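Local coordinates for protein dihydropteridine reductase (Caenorhabditis elegans, PDB 1OOE) that probably reduces quinonoid dihydrobiopterin to tetrahydrobiopterin with NADH or NADPH, working as a homodimer of the short-chain dehydrogenase/reductase family, at residues A[13-18]-A[176-181]; A[78-83]-A[105-110]; A[109-114]-A[125-130]; A[132-137]-A[149-154]. One frame throughout, in Å; residues are numbered along the deposited sequence. Where two conformers were deposited one is given.

Contact 1 of 4, residues A[13-18]-A[176-181]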
loop_
_atom_site.group_PDB
_atom_site.type_symbol
_atom_site.label_atom_id
_atom_site.label_comp_id
_atom_site.label_asym_id
_atom_site.label_seq_id
_atom_site.Cartn_x
_atom_site.Cartn_y
_atom_site.Cartn_z
ATOM N N GLY A 13 -15.819 -5.145 16.362
ATOM C CA GLY A 13 -16.638 -4.989 15.167
ATOM C C GLY A 13 -17.682 -6.084 15.016
ATOM O O GLY A 13 -17.684 -7.053 15.773
ATOM N N ALA A 14 -18.570 -5.936 14.036
ATOM C CA ALA A 14 -19.621 -6.924 13.811
ATOM C C ALA A 14 -19.046 -8.315 13.538
ATOM O O ALA A 14 -19.395 -9.282 14.215
ATOM C CB ALA A 14 -20.512 -6.486 12.648
ATOM N N LEU A 15 -18.163 -8.407 12.550
ATOM C CA LEU A 15 -17.553 -9.681 12.197
ATOM C C LEU A 15 -16.607 -10.167 13.292
ATOM O O LEU A 15 -16.606 -11.349 13.640
ATOM C CB LEU A 15 -16.796 -9.557 10.867
ATOM C CG LEU A 15 -16.035 -10.792 10.374
ATOM C CD1 LEU A 15 -16.986 -11.982 10.248
ATOM C CD2 LEU A 15 -15.382 -10.488 9.033
ATOM N N GLY A 16 -15.809 -9.252 13.833
ATOM C CA GLY A 16 -14.869 -9.616 14.879
ATOM C C GLY A 16 -15.532 -10.194 16.113
ATOM O O GLY A 16 -15.070 -11.197 16.667
ATOM N N SER A 17 -16.616 -9.562 16.554
ATOM C CA SER A 17 -17.341 -10.031 17.727
ATOM C C SER A 17 -17.975 -11.392 17.447
ATOM O O SER A 17 -18.029 -12.254 18.327
ATOM C CB SER A 17 -18.417 -9.013 18.133
ATOM O OG SER A 17 -19.160 -9.473 19.248
ATOM N N ALA A 18 -18.451 -11.587 16.220
ATOM C CA ALA A 18 -19.062 -12.857 15.841
ATOM C C ALA A 18 -18.023 -13.975 15.893
ATOM O O ALA A 18 -18.298 -15.076 16.377
ATOM C CB ALA A 18 -19.650 -12.760 14.436
ATOM N N VAL A 176 -17.941 -9.756 -0.645
ATOM C CA VAL A 176 -18.595 -8.692 -1.402
ATOM C C VAL A 176 -19.620 -7.961 -0.533
ATOM O O VAL A 176 -19.657 -6.729 -0.507
ATOM C CB VAL A 176 -19.284 -9.267 -2.664
ATOM C CG1 VAL A 176 -20.104 -8.189 -3.362
ATOM C CG2 VAL A 176 -18.226 -9.823 -3.614
ATOM N N THR A 177 -20.442 -8.723 0.184
ATOM C CA THR A 177 -21.458 -8.151 1.063
ATOM C C THR A 177 -21.668 -9.006 2.312
ATOM O O THR A 177 -21.990 -10.184 2.215
ATOM C CB THR A 177 -22.824 -8.028 0.352
ATOM O OG1 THR A 177 -22.714 -7.132 -0.763
ATOM C CG2 THR A 177 -23.875 -7.511 1.316
ATOM N N LEU A 178 -21.491 -8.403 3.481
ATOM C CA LEU A 178 -21.692 -9.116 4.741
ATOM C C LEU A 178 -22.998 -8.642 5.358
ATOM O O LEU A 178 -23.383 -7.486 5.188
ATOM C CB LEU A 178 -20.554 -8.824 5.722
ATOM C CG LEU A 178 -19.157 -9.359 5.420
ATOM C CD1 LEU A 178 -18.204 -8.891 6.509
ATOM C CD2 LEU A 178 -19.190 -10.878 5.353
ATOM N N ASP A 179 -23.679 -9.534 6.069
ATOM C CA ASP A 179 -24.927 -9.176 6.726
ATOM C C ASP A 179 -24.558 -8.550 8.066
ATOM O O ASP A 179 -24.132 -9.246 8.984
ATOM C CB ASP A 179 -25.789 -10.423 6.945
ATOM C CG ASP A 179 -27.137 -10.102 7.570
ATOM O OD1 ASP A 179 -27.424 -8.910 7.799
ATOM O OD2 ASP A 179 -27.914 -11.045 7.828
ATOM N N THR A 180 -24.706 -7.235 8.166
ATOM C CA THR A 180 -24.378 -6.516 9.393
ATOM C C THR A 180 -25.522 -5.591 9.777
ATOM O O THR A 180 -26.369 -5.267 8.948
ATOM C CB THR A 180 -23.124 -5.634 9.212
ATOM O OG1 THR A 180 -23.407 -4.592 8.270
ATOM C CG2 THR A 180 -21.952 -6.460 8.703
ATOM N N PRO A 181 -25.562 -5.156 11.046
ATOM C CA PRO A 181 -26.624 -4.257 11.500
ATOM C C PRO A 181 -26.658 -2.969 10.674
ATOM O O PRO A 181 -27.730 -2.454 10.360
ATOM C CB PRO A 181 -26.251 -4.000 12.957
ATOM C CG PRO A 181 -25.633 -5.300 13.365
ATOM C CD PRO A 181 -24.738 -5.607 12.182
#

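Contact 2 of 4, residues A[78-83]-A[105-110]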
loop_
_atom_site.group_PDB
_atom_site.type_symbol
_atom_site.label_atom_id
_atom_site.label_comp_id
_atom_site.label_asym_id
_atom_site.label_seq_id
_atom_site.Cartn_x
_atom_site.Cartn_y
_atom_site.Cartn_z
ATOM N N CYS A 78 -7.337 -11.101 11.723
ATOM C CA CYS A 78 -7.396 -9.644 11.666
ATOM C C CYS A 78 -8.535 -9.149 10.784
ATOM O O CYS A 78 -8.507 -9.330 9.566
ATOM C CB CYS A 78 -6.069 -9.090 11.144
ATOM S SG CYS A 78 -5.938 -7.286 11.214
ATOM N N VAL A 79 -9.529 -8.521 11.407
ATOM C CA VAL A 79 -10.690 -7.998 10.690
ATOM C C VAL A 79 -10.953 -6.531 11.030
ATOM O O VAL A 79 -12.068 -6.029 10.847
ATOM C CB VAL A 79 -11.956 -8.828 11.019
ATOM C CG1 VAL A 79 -11.808 -10.235 10.455
ATOM C CG2 VAL A 79 -12.177 -8.882 12.533
ATOM N N ALA A 80 -9.920 -5.840 11.500
ATOM C CA ALA A 80 -10.041 -4.434 11.881
ATOM C C ALA A 80 -10.083 -3.472 10.694
ATOM O O ALA A 80 -9.632 -3.798 9.598
ATOM C CB ALA A 80 -8.889 -4.056 12.801
ATOM N N GLY A 81 -10.634 -2.281 10.918
ATOM C CA GLY A 81 -10.679 -1.288 9.858
ATOM C C GLY A 81 -12.040 -0.874 9.333
ATOM O O GLY A 81 -12.986 -1.660 9.327
ATOM N N GLY A 82 -12.118 0.374 8.873
ATOM C CA GLY A 82 -13.355 0.912 8.333
ATOM C C GLY A 82 -13.176 1.422 6.912
ATOM O O GLY A 82 -12.305 0.947 6.186
ATOM N N TRP A 83 -13.992 2.395 6.512
ATOM C CA TRP A 83 -13.916 2.945 5.159
ATOM C C TRP A 83 -14.008 4.470 5.090
ATOM O O TRP A 83 -14.632 5.114 5.933
ATOM C CB TRP A 83 -15.040 2.353 4.301
ATOM C CG TRP A 83 -15.012 2.764 2.846
ATOM C CD1 TRP A 83 -14.354 2.130 1.830
ATOM C CD2 TRP A 83 -15.713 3.863 2.242
ATOM N NE1 TRP A 83 -14.608 2.756 0.633
ATOM C CE2 TRP A 83 -15.440 3.822 0.857
ATOM C CE3 TRP A 83 -16.549 4.876 2.737
ATOM C CZ2 TRP A 83 -15.975 4.754 -0.043
ATOM C CZ3 TRP A 83 -17.082 5.805 1.838
ATOM C CH2 TRP A 83 -16.792 5.733 0.465
ATOM N N VAL A 105 -3.646 -1.158 6.814
ATOM C CA VAL A 105 -2.242 -1.544 6.743
ATOM C C VAL A 105 -1.559 -1.682 8.102
ATOM O O VAL A 105 -0.844 -2.653 8.337
ATOM C CB VAL A 105 -1.442 -0.555 5.861
ATOM C CG1 VAL A 105 0.027 -0.957 5.817
ATOM C CG2 VAL A 105 -2.018 -0.546 4.450
ATOM N N TRP A 106 -1.769 -0.725 8.997
ATOM C CA TRP A 106 -1.141 -0.803 10.317
ATOM C C TRP A 106 -1.545 -2.087 11.047
ATOM O O TRP A 106 -0.692 -2.814 11.561
ATOM C CB TRP A 106 -1.536 0.404 11.172
ATOM C CG TRP A 106 -0.854 1.704 10.812
ATOM C CD1 TRP A 106 -0.321 2.053 9.603
ATOM C CD2 TRP A 106 -0.693 2.844 11.666
ATOM N NE1 TRP A 106 0.161 3.344 9.652
ATOM C CE2 TRP A 106 -0.056 3.851 10.908
ATOM C CE3 TRP A 106 -1.028 3.112 13.001
ATOM C CZ2 TRP A 106 0.254 5.112 11.443
ATOM C CZ3 TRP A 106 -0.720 4.368 13.532
ATOM C CH2 TRP A 106 -0.087 5.348 12.749
ATOM N N SER A 107 -2.846 -2.357 11.087
ATOM C CA SER A 107 -3.369 -3.541 11.766
ATOM C C SER A 107 -2.902 -4.848 11.137
ATOM O O SER A 107 -2.451 -5.757 11.841
ATOM C CB SER A 107 -4.902 -3.494 11.796
ATOM O OG SER A 107 -5.441 -3.374 10.488
ATOM N N SER A 108 -3.002 -4.947 9.815
ATOM C CA SER A 108 -2.578 -6.159 9.124
ATOM C C SER A 108 -1.117 -6.464 9.397
ATOM O O SER A 108 -0.750 -7.611 9.608
ATOM C CB SER A 108 -2.781 -6.019 7.612
ATOM O OG SER A 108 -4.154 -5.928 7.292
ATOM N N ALA A 109 -0.284 -5.429 9.386
ATOM C CA ALA A 109 1.144 -5.607 9.624
ATOM C C ALA A 109 1.437 -6.039 11.056
ATOM O O ALA A 109 2.287 -6.895 11.282
ATOM C CB ALA A 109 1.889 -4.326 9.306
ATOM N N ILE A 110 0.753 -5.436 12.025
ATOM C CA ILE A 110 0.972 -5.804 13.421
ATOM C C ILE A 110 0.443 -7.219 13.659
ATOM O O ILE A 110 1.027 -7.988 14.425
ATOM C CB ILE A 110 0.304 -4.787 14.382
ATOM C CG1 ILE A 110 1.014 -3.435 14.255
ATOM C CG2 ILE A 110 0.385 -5.285 15.827
ATOM C CD1 ILE A 110 0.421 -2.325 15.095
HETATM O O HOH W 1 -6.274 -7.550 7.837
HETATM O O HOH W 2 -7.230 -4.903 8.913
#

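Contact 3 of 4, residues A[109-114]-A[125-130]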
loop_
_atom_site.group_PDB
_atom_site.type_symbol
_atom_site.label_atom_id
_atom_site.label_comp_id
_atom_site.label_asym_id
_atom_site.label_seq_id
_atom_site.Cartn_x
_atom_site.Cartn_y
_atom_site.Cartn_z
ATOM N N ALA A 109 -0.284 -5.429 9.386
ATOM C CA ALA A 109 1.144 -5.607 9.624
ATOM C C ALA A 109 1.437 -6.039 11.056
ATOM O O ALA A 109 2.287 -6.895 11.282
ATOM C CB ALA A 109 1.889 -4.326 9.306
ATOM N N ILE A 110 0.753 -5.436 12.025
ATOM C CA ILE A 110 0.972 -5.804 13.421
ATOM C C ILE A 110 0.443 -7.219 13.659
ATOM O O ILE A 110 1.027 -7.988 14.425
ATOM C CB ILE A 110 0.304 -4.787 14.382
ATOM C CG1 ILE A 110 1.014 -3.435 14.255
ATOM C CG2 ILE A 110 0.385 -5.285 15.827
ATOM C CD1 ILE A 110 0.421 -2.325 15.095
ATOM N N ALA A 111 -0.649 -7.578 12.987
ATOM C CA ALA A 111 -1.185 -8.930 13.134
ATOM C C ALA A 111 -0.132 -9.919 12.621
ATOM O O ALA A 111 0.098 -10.973 13.226
ATOM C CB ALA A 111 -2.491 -9.079 12.339
ATOM N N ALA A 112 0.514 -9.572 11.509
ATOM C CA ALA A 112 1.546 -10.433 10.936
ATOM C C ALA A 112 2.720 -10.565 11.906
ATOM O O ALA A 112 3.237 -11.659 12.116
ATOM C CB ALA A 112 2.026 -9.870 9.595
ATOM N N LYS A 113 3.139 -9.445 12.492
ATOM C CA LYS A 113 4.246 -9.456 13.448
ATOM C C LYS A 113 3.902 -10.373 14.622
ATOM O O LYS A 113 4.753 -11.124 15.107
ATOM C CB LYS A 113 4.523 -8.037 13.965
ATOM C CG LYS A 113 5.746 -7.933 14.884
ATOM C CD LYS A 113 7.030 -8.306 14.152
ATOM C CE LYS A 113 8.229 -8.296 15.090
ATOM N NZ LYS A 113 9.504 -8.503 14.352
ATOM N N LEU A 114 2.655 -10.308 15.082
ATOM C CA LEU A 114 2.217 -11.151 16.191
ATOM C C LEU A 114 2.317 -12.624 15.807
ATOM O O LEU A 114 2.731 -13.457 16.613
ATOM C CB LEU A 114 0.773 -10.813 16.581
ATOM C CG LEU A 114 0.577 -9.498 17.340
ATOM C CD1 LEU A 114 -0.906 -9.132 17.390
ATOM C CD2 LEU A 114 1.143 -9.640 18.741
ATOM N N LEU A 125 -3.003 -17.603 9.881
ATOM C CA LEU A 125 -3.058 -16.148 9.989
ATOM C C LEU A 125 -4.075 -15.738 8.926
ATOM O O LEU A 125 -3.936 -16.107 7.757
ATOM C CB LEU A 125 -1.712 -15.485 9.672
ATOM C CG LEU A 125 -1.795 -13.968 9.406
ATOM C CD1 LEU A 125 -2.196 -13.229 10.682
ATOM C CD2 LEU A 125 -0.451 -13.456 8.897
ATOM N N GLN A 126 -5.110 -15.013 9.330
ATOM C CA GLN A 126 -6.118 -14.554 8.379
ATOM C C GLN A 126 -6.149 -13.034 8.372
ATOM O O GLN A 126 -6.142 -12.395 9.424
ATOM C CB GLN A 126 -7.495 -15.119 8.744
ATOM C CG GLN A 126 -8.665 -14.488 7.992
ATOM C CD GLN A 126 -9.291 -13.344 8.764
ATOM O OE1 GLN A 126 -9.541 -13.466 9.965
ATOM N NE2 GLN A 126 -9.559 -12.227 8.082
ATOM N N LEU A 127 -6.153 -12.465 7.171
ATOM C CA LEU A 127 -6.188 -11.018 7.001
ATOM C C LEU A 127 -7.422 -10.664 6.185
ATOM O O LEU A 127 -8.052 -11.531 5.575
ATOM C CB LEU A 127 -4.936 -10.525 6.265
ATOM C CG LEU A 127 -3.571 -10.860 6.874
ATOM C CD1 LEU A 127 -2.477 -10.332 5.962
ATOM C CD2 LEU A 127 -3.450 -10.256 8.275
ATOM N N THR A 128 -7.759 -9.384 6.164
ATOM C CA THR A 128 -8.922 -8.942 5.416
ATOM C C THR A 128 -8.510 -8.011 4.288
ATOM O O THR A 128 -7.932 -6.955 4.528
ATOM C CB THR A 128 -9.923 -8.233 6.338
ATOM O OG1 THR A 128 -10.319 -9.129 7.388
ATOM C CG2 THR A 128 -11.164 -7.816 5.556
ATOM N N GLY A 129 -8.801 -8.420 3.056
ATOM C CA GLY A 129 -8.458 -7.612 1.900
ATOM C C GLY A 129 -9.671 -6.835 1.426
ATOM O O GLY A 129 -10.459 -6.366 2.240
ATOM N N ALA A 130 -9.822 -6.703 0.110
ATOM C CA ALA A 130 -10.965 -5.990 -0.455
ATOM C C ALA A 130 -11.168 -6.365 -1.922
ATOM O O ALA A 130 -10.296 -6.136 -2.760
ATOM C CB ALA A 130 -10.757 -4.484 -0.322
#

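Contact 4 of 4, residues A[132-137]-A[149-154]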
loop_
_atom_site.group_PDB
_atom_site.type_symbol
_atom_site.label_atom_id
_atom_site.label_comp_id
_atom_site.label_asym_id
_atom_site.label_seq_id
_atom_site.Cartn_x
_atom_site.Cartn_y
_atom_site.Cartn_z
ATOM N N ALA A 132 -12.839 -4.969 -4.159
ATOM C CA ALA A 132 -12.731 -3.798 -5.025
ATOM C C ALA A 132 -11.294 -3.453 -5.404
ATOM O O ALA A 132 -11.052 -2.878 -6.461
ATOM C CB ALA A 132 -13.393 -2.592 -4.361
ATOM N N ALA A 133 -10.340 -3.810 -4.547
ATOM C CA ALA A 133 -8.936 -3.504 -4.812
ATOM C C ALA A 133 -8.294 -4.377 -5.887
ATOM O O ALA A 133 -7.130 -4.174 -6.239
ATOM C CB ALA A 133 -8.128 -3.590 -3.514
ATOM N N MET A 134 -9.044 -5.348 -6.407
ATOM C CA MET A 134 -8.523 -6.219 -7.457
ATOM C C MET A 134 -8.523 -5.480 -8.796
ATOM O O MET A 134 -8.064 -6.009 -9.812
ATOM C CB MET A 134 -9.371 -7.484 -7.574
ATOM C CG MET A 134 -9.398 -8.349 -6.322
ATOM S SD MET A 134 -7.761 -8.915 -5.804
ATOM C CE MET A 134 -7.301 -9.962 -7.177
ATOM N N GLY A 135 -9.057 -4.262 -8.788
ATOM C CA GLY A 135 -9.102 -3.448 -9.989
ATOM C C GLY A 135 -8.996 -1.978 -9.633
ATOM O O GLY A 135 -8.869 -1.641 -8.458
ATOM N N PRO A 136 -9.045 -1.072 -10.624
ATOM C CA PRO A 136 -8.949 0.363 -10.331
ATOM C C PRO A 136 -10.090 0.840 -9.426
ATOM O O PRO A 136 -11.214 0.340 -9.519
ATOM C CB PRO A 136 -9.018 1.008 -11.719
ATOM C CG PRO A 136 -8.471 -0.052 -12.635
ATOM C CD PRO A 136 -9.097 -1.316 -12.076
ATOM N N THR A 137 -9.803 1.800 -8.549
ATOM C CA THR A 137 -10.824 2.352 -7.652
ATOM C C THR A 137 -10.739 3.879 -7.631
ATOM O O THR A 137 -10.494 4.485 -6.589
ATOM C CB THR A 137 -10.667 1.835 -6.200
ATOM O OG1 THR A 137 -9.391 2.233 -5.678
ATOM C CG2 THR A 137 -10.797 0.320 -6.152
ATOM N N ALA A 149 -2.021 -2.860 -0.690
ATOM C CA ALA A 149 -0.818 -3.127 0.091
ATOM C C ALA A 149 -1.043 -4.389 0.922
ATOM O O ALA A 149 -0.137 -5.213 1.052
ATOM C CB ALA A 149 -0.486 -1.943 1.001
ATOM N N VAL A 150 -2.246 -4.546 1.474
ATOM C CA VAL A 150 -2.555 -5.733 2.275
ATOM C C VAL A 150 -2.504 -6.974 1.382
ATOM O O VAL A 150 -2.026 -8.027 1.799
ATOM C CB VAL A 150 -3.949 -5.626 2.957
ATOM C CG1 VAL A 150 -4.304 -6.950 3.650
ATOM C CG2 VAL A 150 -3.936 -4.503 3.985
ATOM N N HIS A 151 -2.992 -6.853 0.151
ATOM C CA HIS A 151 -2.953 -7.984 -0.772
ATOM C C HIS A 151 -1.493 -8.356 -1.065
ATOM O O HIS A 151 -1.154 -9.537 -1.132
ATOM C CB HIS A 151 -3.675 -7.649 -2.081
ATOM C CG HIS A 151 -5.162 -7.514 -1.940
ATOM N ND1 HIS A 151 -5.995 -7.315 -3.022
ATOM C CD2 HIS A 151 -5.962 -7.543 -0.849
ATOM C CE1 HIS A 151 -7.245 -7.228 -2.601
ATOM N NE2 HIS A 151 -7.254 -7.363 -1.286
ATOM N N HIS A 152 -0.627 -7.359 -1.230
ATOM C CA HIS A 152 0.775 -7.657 -1.509
ATOM C C HIS A 152 1.444 -8.285 -0.288
ATOM O O HIS A 152 2.232 -9.229 -0.417
ATOM C CB HIS A 152 1.547 -6.404 -1.936
ATOM C CG HIS A 152 2.917 -6.711 -2.449
ATOM N ND1 HIS A 152 4.020 -6.800 -1.625
ATOM C CD2 HIS A 152 3.338 -7.083 -3.681
ATOM C CE1 HIS A 152 5.058 -7.221 -2.327
ATOM N NE2 HIS A 152 4.671 -7.402 -3.577
ATOM N N LEU A 153 1.111 -7.763 0.890
ATOM C CA LEU A 153 1.653 -8.271 2.148
ATOM C C LEU A 153 1.338 -9.756 2.241
ATOM O O LEU A 153 2.167 -10.563 2.666
ATOM C CB LEU A 153 1.015 -7.529 3.327
ATOM C CG LEU A 153 1.213 -8.112 4.733
ATOM C CD1 LEU A 153 2.686 -8.153 5.087
ATOM C CD2 LEU A 153 0.459 -7.269 5.737
ATOM N N THR A 154 0.123 -10.108 1.837
ATOM C CA THR A 154 -0.311 -11.495 1.853
ATOM C C THR A 154 0.615 -12.371 1.013
ATOM O O THR A 154 1.023 -13.456 1.448
ATOM C CB THR A 154 -1.754 -11.603 1.325
ATOM O OG1 THR A 154 -2.624 -10.884 2.207
ATOM C CG2 THR A 154 -2.201 -13.059 1.256
#

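Contact 1 of 4, residues A[13-18]-A[176-181]
Leu15 holds its CG anti to the backbone N (chi1 177°), and Leu178 holds its own anti to the carbonyl carbon (chi1 -69°), which brings the two branched ends together. The setting is a Rossmann fold: Leu15 lies in the first turn of helix 14-25, within what looks like the GxGxxG motif, between Gly13 and Gly16. The other partner is the irregular run 176-181, which leaves strand 169-175 and leads into helix 181-186.

The two leucines cross at about a right angle, and the touch is made by one methyl from each, Leu15 CD2 against Leu178 CD1 at 4.1 Å. Leu198 of helix 198-210 packs on both side chains, so the pair has a third apolar neighbour.

Closer to the surface, Ala14 points its methyl at the turn into the next helix. Its CB lies 4.2 Å from Thr180 CG2 and 4.3 Å from Pro181 CD. Thr180 is the N-cap of helix 181-186: its OG1 bonds to Asn183 N, while CG2 is left for Ala14. Thus one residue splits its two branches between capping and packing. No hydrogen bond joins the two segments. Gly13 is likewise at an N-cap position, and its O accepts the first helical bond of its own segment, from Ser17 N at 2.8 Å.

Contact 2 of 4, residues A[78-83]-A[105-110]
Ser107 OG is gripped by several partners: a bridging water donates to it over 2.8 Å, and within the helix it bonds to Gln103 O, with a weak bond to Ser104 O besides. The same water gives its other bond to Ala80 O at 2.7 Å, tying helix 93-118 to the loop that leaves strand 73-78 in this Rossmann-type sheet. In short-chain dehydrogenases this loop commonly carries an Asn-Asn-Ala-Gly motif, and Ala80-Gly81 here is consistent with its second half.

Beside this bridge, Ser107 CB rests against two side chains of the loop, Ala80 CB at 4.1 Å and Cys78 SG at 4.0 Å. With chi1 at -173°, the cysteine carries its sulfur toward the helix, and SG also comes to 3.9 Å from Ser107 O. Tyr9 of strand 4-9 packs against all three residues and helps bury them.

A second water repeats the bridge one residue further along the helix. It donates strongly to Ser108 OG, which also bonds to Ser104 O, and only weakly to Cys78 O, at 3.3 Å.

Contact 3 of 4, residues A[109-114]-A[125-130]
Leu125 sets its two methyls against neighbouring residues of the helix: CD1 lies 4.1 Å from Ala111 O, and CD2 4.2 Å from Ala112 CA. Packing of this kind, with no hydrogen bond, joins the two segments. The leucine's CG is anti to the backbone N (chi1 165°), which lifts the fork off the sheet toward the helix. Ala111 CB sits among the strand's leucines, 4.5 Å from Leu125 CD1 and 4.3 Å from Leu127 CD2, and it also meets Val76 and Cys78 of the next strand. Small residues at 111 and 112 suit this approach: the axes of helix 109-114 and strand 125-128 come within 9.3 Å and run almost exactly antiparallel, at 178°.

Polar bonds stay within or beyond each segment. Gln126, directed to the opposite face of the sheet, folds its amide back so that NE2 gives a weak bond to Leu127 O. Past the strand end, Thr128 O and Gly129 O both bond to Lys147 NZ, the lysine of what reads as the family's Tyr-x-x-x-Lys motif.

Subunit contacts come from the far side of the helix, where Lys113 NZ reaches Ser90 O of the second subunit and Ala109 packs on Phe93 of that subunit.

The helix running back over the sheet between parallel neighbours 73-78 and 123-128 makes this a beta-alpha-beta crossover, the repeating element of the Rossmann fold.

Contact 4 of 4, residues A[132-137]-A[149-154]
A 3-10 turn at 132-134 lies against helix 149-154, with the CA atoms of Ala133 and His151 8.5 Å apart, and a weak bond from Gly135 N to Ala132 O, 3.4 Å long, closes the turn.

The space between the backbones is spanned by the His151 imidazole, whose CE1 corner meets two side chains, both obliquely. Ala133 directs its methyl at the ring, CB lying 3.9 Å from His151 CE1. Met134 comes to the same part of the ring with its sulfur, SD being 3.7 Å from both CE1 and ND1 of His151. This is a Met-aromatic contact of oblique kind: SD is 4.4 Å from the ring centroid and 62° off the ring normal. The methionine gets there by coiling, with chi2 (-59°) and chi3 (-65°) both bent, so that the thioether curls back to the histidine. Met174 of strand 169-175 packs on both Met134 and His151.

The ring's rotation is fixed at its other nitrogen. His151 NE2 receives the backbone N-H of Ala130, which would leave the ring proton on ND1, the nitrogen beside the methionine sulfur.

Helix 141-158 is the one that in short-chain dehydrogenases carries the Tyr-x-x-x-Lys motif and, with helix 93-118, builds the common dimer interface. The subunit boundary is indeed close by. Gly135 O takes a hydrogen bond from His152 NE2 of the second subunit, and the reverse pair repeats it. Thr137 N bonds to Ser156 OG of the second subunit, while Pro136 packs on Ser155 of that same chain.

Contacts 2 and 3 share helix 93-118 and have centres about 7 Å apart; the sheet joins them through Cys78 N to Gln126 O (2.9 Å) and Cys78 O to Thr128 OG1 (2.8 Å). Contact 1 meets contact 2 where Gly16 CA packs on Val79 CG2 (3.6 Å), so the glycine-rich start of helix 14-25 abuts the loop after strand 73-78. Contact 4, about 20 Å from contact 1 between centres, touches contact 2 through Ser108 and Val150. The loops of contacts 1 and 2 lie at strand ends where this family usually binds its dinucleotide; Tyr143 and Lys147 are probably its Tyr-x-x-x-Lys pair. Contact 3 is core packing behind them, and contacts 2 to 4 reach the second subunit.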